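Local coordinates for protein fatty acyl CoA synthetase FADD13 (FATTY-ACYL-CoA SYNTHETASE) (Mycobacterium tuberculosis, PDB 3R44) that is a fatty acyl-CoA synthetase of the AMP-binding (ANL) superfamily of enzymes, at residues A267-M272 and R287-G292. Numbering follows the deposited sequence.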
ATOM      1  N   ALA A 267       2.637  13.315  -3.478  1.00 20.19           N
ATOM      2  CA  ALA A 267       3.214  14.395  -2.622  1.00 20.46           C
ATOM      3  C   ALA A 267       4.723  14.474  -2.790  1.00 19.91           C
ATOM      4  O   ALA A 267       5.292  15.572  -2.838  1.00 20.21           O
ATOM      5  CB  ALA A 267       2.868  14.215  -1.095  1.00 21.13           C
ATOM      6  N   ILE A 268       5.369  13.313  -2.797  1.00 18.64           N
ATOM      7  CA  ILE A 268       6.834  13.189  -2.899  1.00 19.31           C
ATOM      8  C   ILE A 268       7.290  13.786  -4.201  1.00 18.32           C
ATOM      9  O   ILE A 268       8.227  14.551  -4.205  1.00 16.63           O
ATOM     10  CB  ILE A 268       7.345  11.701  -2.784  1.00 19.61           C
ATOM     11  CG1 ILE A 268       7.461  11.297  -1.342  1.00 24.16           C
ATOM     12  CG2 ILE A 268       8.753  11.453  -3.483  1.00 18.36           C
ATOM     13  CD1 ILE A 268       7.804   9.784  -1.152  1.00 26.62           C
ATOM     14  N   LEU A 269       6.620  13.430  -5.308  1.00 16.68           N
ATOM     15  CA  LEU A 269       7.016  13.926  -6.576  1.00 17.44           C
ATOM     16  C   LEU A 269       6.778  15.439  -6.690  1.00 16.56           C
ATOM     17  O   LEU A 269       7.535  16.130  -7.357  1.00 15.88           O
ATOM     18  CB  LEU A 269       6.260  13.236  -7.691  1.00 16.93           C
ATOM     19  CG  LEU A 269       6.639  11.738  -7.864  1.00 21.76           C
ATOM     20  CD1 LEU A 269       6.197  11.318  -9.209  1.00 25.00           C
ATOM     21  CD2 LEU A 269       8.159  11.512  -7.704  1.00 26.31           C
ATOM     22  N   ASN A 270       5.722  15.927  -6.052  1.00 15.98           N
ATOM     23  CA  ASN A 270       5.490  17.345  -5.988  1.00 16.76           C
ATOM     24  C   ASN A 270       6.592  18.055  -5.200  1.00 17.21           C
ATOM     25  O   ASN A 270       7.161  19.077  -5.671  1.00 18.54           O
ATOM     26  CB  ASN A 270       4.134  17.599  -5.354  1.00 16.73           C
ATOM     27  CG  ASN A 270       3.708  19.014  -5.494  1.00 19.72           C
ATOM     28  OD1 ASN A 270       3.254  19.649  -4.506  1.00 19.69           O
ATOM     29  ND2 ASN A 270       3.865  19.564  -6.705  1.00 17.23           N
ATOM     30  N   PHE A 271       6.954  17.550  -4.020  1.00 17.35           N
ATOM     31  CA  PHE A 271       8.036  18.211  -3.300  1.00 18.06           C
ATOM     32  C   PHE A 271       9.347  18.198  -4.043  1.00 16.88           C
ATOM     33  O   PHE A 271      10.083  19.198  -4.025  1.00 18.86           O
ATOM     34  CB  PHE A 271       8.193  17.629  -1.898  1.00 19.37           C
ATOM     35  CG  PHE A 271       6.981  17.847  -1.043  1.00 21.71           C
ATOM     36  CD1 PHE A 271       6.362  19.096  -1.018  1.00 25.31           C
ATOM     37  CD2 PHE A 271       6.479  16.832  -0.239  1.00 26.39           C
ATOM     38  CE1 PHE A 271       5.250  19.323  -0.201  1.00 28.97           C
ATOM     39  CE2 PHE A 271       5.347  17.065   0.560  1.00 24.76           C
ATOM     40  CZ  PHE A 271       4.753  18.276   0.578  1.00 24.99           C
ATOM     41  N   MET A 272       9.614  17.100  -4.742  1.00 15.45           N
ATOM     42  CA  MET A 272      10.862  16.885  -5.455  1.00 14.86           C
ATOM     43  C   MET A 272      10.997  17.864  -6.630  1.00 16.80           C
ATOM     44  O   MET A 272      12.121  18.194  -7.067  1.00 15.98           O
ATOM     45  CB  MET A 272      10.967  15.431  -5.924  1.00 14.07           C
ATOM     46  CG  MET A 272      11.345  14.544  -4.758  1.00 16.50           C
ATOM     47  SD  MET A 272      11.412  12.834  -5.227  1.00 19.82           S
ATOM     48  CE  MET A 272      12.603  12.678  -6.483  1.00 17.41           C
ATOM     49  N   ARG A 287      14.773   6.706 -15.189  1.00 16.61           N
ATOM     50  CA  ARG A 287      13.757   6.550 -16.215  1.00 17.69           C
ATOM     51  C   ARG A 287      12.368   6.893 -15.752  1.00 16.93           C
ATOM     52  O   ARG A 287      11.659   7.555 -16.486  1.00 18.16           O
ATOM     53  CB  ARG A 287      13.752   5.114 -16.777  1.00 18.11           C
ATOM     54  CG  ARG A 287      15.111   4.663 -17.250  1.00 16.82           C
ATOM     55  CD  ARG A 287      15.025   3.498 -18.280  1.00 19.61           C
ATOM     56  NE  ARG A 287      14.386   2.315 -17.674  1.00 18.11           N
ATOM     57  CZ  ARG A 287      14.990   1.408 -16.900  1.00 18.54           C
ATOM     58  NH1 ARG A 287      16.280   1.501 -16.587  1.00 17.37           N
ATOM     59  NH2 ARG A 287      14.270   0.356 -16.451  1.00 16.61           N
ATOM     60  N   TYR A 288      11.938   6.373 -14.602  1.00 16.13           N
ATOM     61  CA  TYR A 288      10.578   6.632 -14.140  1.00 15.18           C
ATOM     62  C   TYR A 288      10.355   6.426 -12.649  1.00 16.00           C
ATOM     63  O   TYR A 288      11.051   5.668 -12.003  1.00 15.29           O
ATOM     64  CB  TYR A 288       9.547   5.768 -14.956  1.00 15.95           C
ATOM     65  CG  TYR A 288       9.729   4.300 -14.807  1.00 16.02           C
ATOM     66  CD1 TYR A 288       9.084   3.588 -13.797  1.00 16.87           C
ATOM     67  CD2 TYR A 288      10.541   3.605 -15.681  1.00 18.20           C
ATOM     68  CE1 TYR A 288       9.227   2.266 -13.705  1.00 17.41           C
ATOM     69  CE2 TYR A 288      10.710   2.265 -15.591  1.00 16.20           C
ATOM     70  CZ  TYR A 288      10.058   1.581 -14.567  1.00 15.07           C
ATOM     71  OH  TYR A 288      10.192   0.222 -14.368  1.00 18.84           O
ATOM     72  N   PHE A 289       9.308   7.045 -12.141  1.00 16.22           N
ATOM     73  CA  PHE A 289       8.821   6.755 -10.837  1.00 16.45           C
ATOM     74  C   PHE A 289       7.627   5.828 -10.909  1.00 18.38           C
ATOM     75  O   PHE A 289       6.878   5.868 -11.853  1.00 18.73           O
ATOM     76  CB  PHE A 289       8.362   8.032 -10.151  1.00 16.22           C
ATOM     77  CG  PHE A 289       9.479   8.970  -9.756  1.00 16.81           C
ATOM     78  CD1 PHE A 289      10.230   8.758  -8.593  1.00 21.14           C
ATOM     79  CD2 PHE A 289       9.760  10.057 -10.558  1.00 20.50           C
ATOM     80  CE1 PHE A 289      11.252   9.644  -8.228  1.00 24.72           C
ATOM     81  CE2 PHE A 289      10.800  10.937 -10.221  1.00 21.93           C
ATOM     82  CZ  PHE A 289      11.532  10.730  -9.048  1.00 22.93           C
ATOM     83  N   ILE A 290       7.493   4.959  -9.909  1.00 17.37           N
ATOM     84  CA  ILE A 290       6.308   4.127  -9.729  1.00 19.13           C
ATOM     85  C   ILE A 290       5.595   4.804  -8.572  1.00 19.23           C
ATOM     86  O   ILE A 290       6.186   4.925  -7.508  1.00 18.34           O
ATOM     87  CB  ILE A 290       6.644   2.713  -9.293  1.00 19.76           C
ATOM     88  CG1 ILE A 290       7.534   2.043 -10.337  1.00 19.38           C
ATOM     89  CG2 ILE A 290       5.327   1.890  -9.109  1.00 22.55           C
ATOM     90  CD1 ILE A 290       8.086   0.665  -9.911  1.00 20.61           C
ATOM     91  N   THR A 291       4.387   5.291  -8.775  1.00 20.51           N
ATOM     92  CA  THR A 291       3.700   6.057  -7.748  1.00 24.00           C
ATOM     93  C   THR A 291       2.400   5.380  -7.365  1.00 25.47           C
ATOM     94  O   THR A 291       1.702   4.818  -8.184  1.00 24.73           O
ATOM     95  CB  THR A 291       3.396   7.514  -8.176  1.00 25.41           C
ATOM     96  OG1 THR A 291       2.464   7.499  -9.252  1.00 31.80           O
ATOM     97  CG2 THR A 291       4.648   8.204  -8.717  1.00 25.06           C
ATOM     98  N   GLY A 292       2.073   5.486  -6.094  1.00 28.72           N
ATOM     99  CA  GLY A 292       0.816   4.972  -5.574  1.00 31.17           C
ATOM    100  C   GLY A 292       0.007   6.182  -5.134  1.00 32.23           C
ATOM    101  O   GLY A 292       0.523   7.276  -5.084  1.00 33.69           O
TER
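Leu269 sets one methyl squarely on the ring of Phe289: Leu269 CD2 stands 3.3 Å from the ring centroid, and its direction deviates only 4° from the ring normal, which identifies a CH-pi contact over the face. The six ring carbons lie almost equally far from that methyl, the nearest being Phe289 CG, 3.5 Å from Leu269 CD2. The second branch of the leucine serves another partner, since Leu269 CD1 reaches CG2 of Thr291 at 3.5 Å. With CG2 of Thr291 anti to its carbonyl carbon, the methyl is presented to the leucine, and OG1 hydrogen-bonds instead to the carbonyl O of Val312 on strand 310-316. Met272 meets the same ring farther out. Its chain bends at chi3 and brings Met272 CE to 3.4 Å from CZ of Phe289, while Met272 SD lies 5.2 Å from the centroid of that ring and 52° off the normal, an oblique Met-aromatic contact. Helix 266-274 thus packs on one side of the large mixed sheet of the AMP-binding region, where strand 288-291 runs parallel between strands 261-264 and 310-316. The local axes approach to 10.4 Å at 143°, so the helix runs roughly against the strand direction. All four touching residues are buried; Trp251 of helix 247-256 also touches Phe289, and its NE1 hydrogen-bonds the carbonyl O of Met272. The contrast lies on the helix flank carrying Asn270 and Phe271: the latter is exposed, and its side chain lies far from segment 287-292.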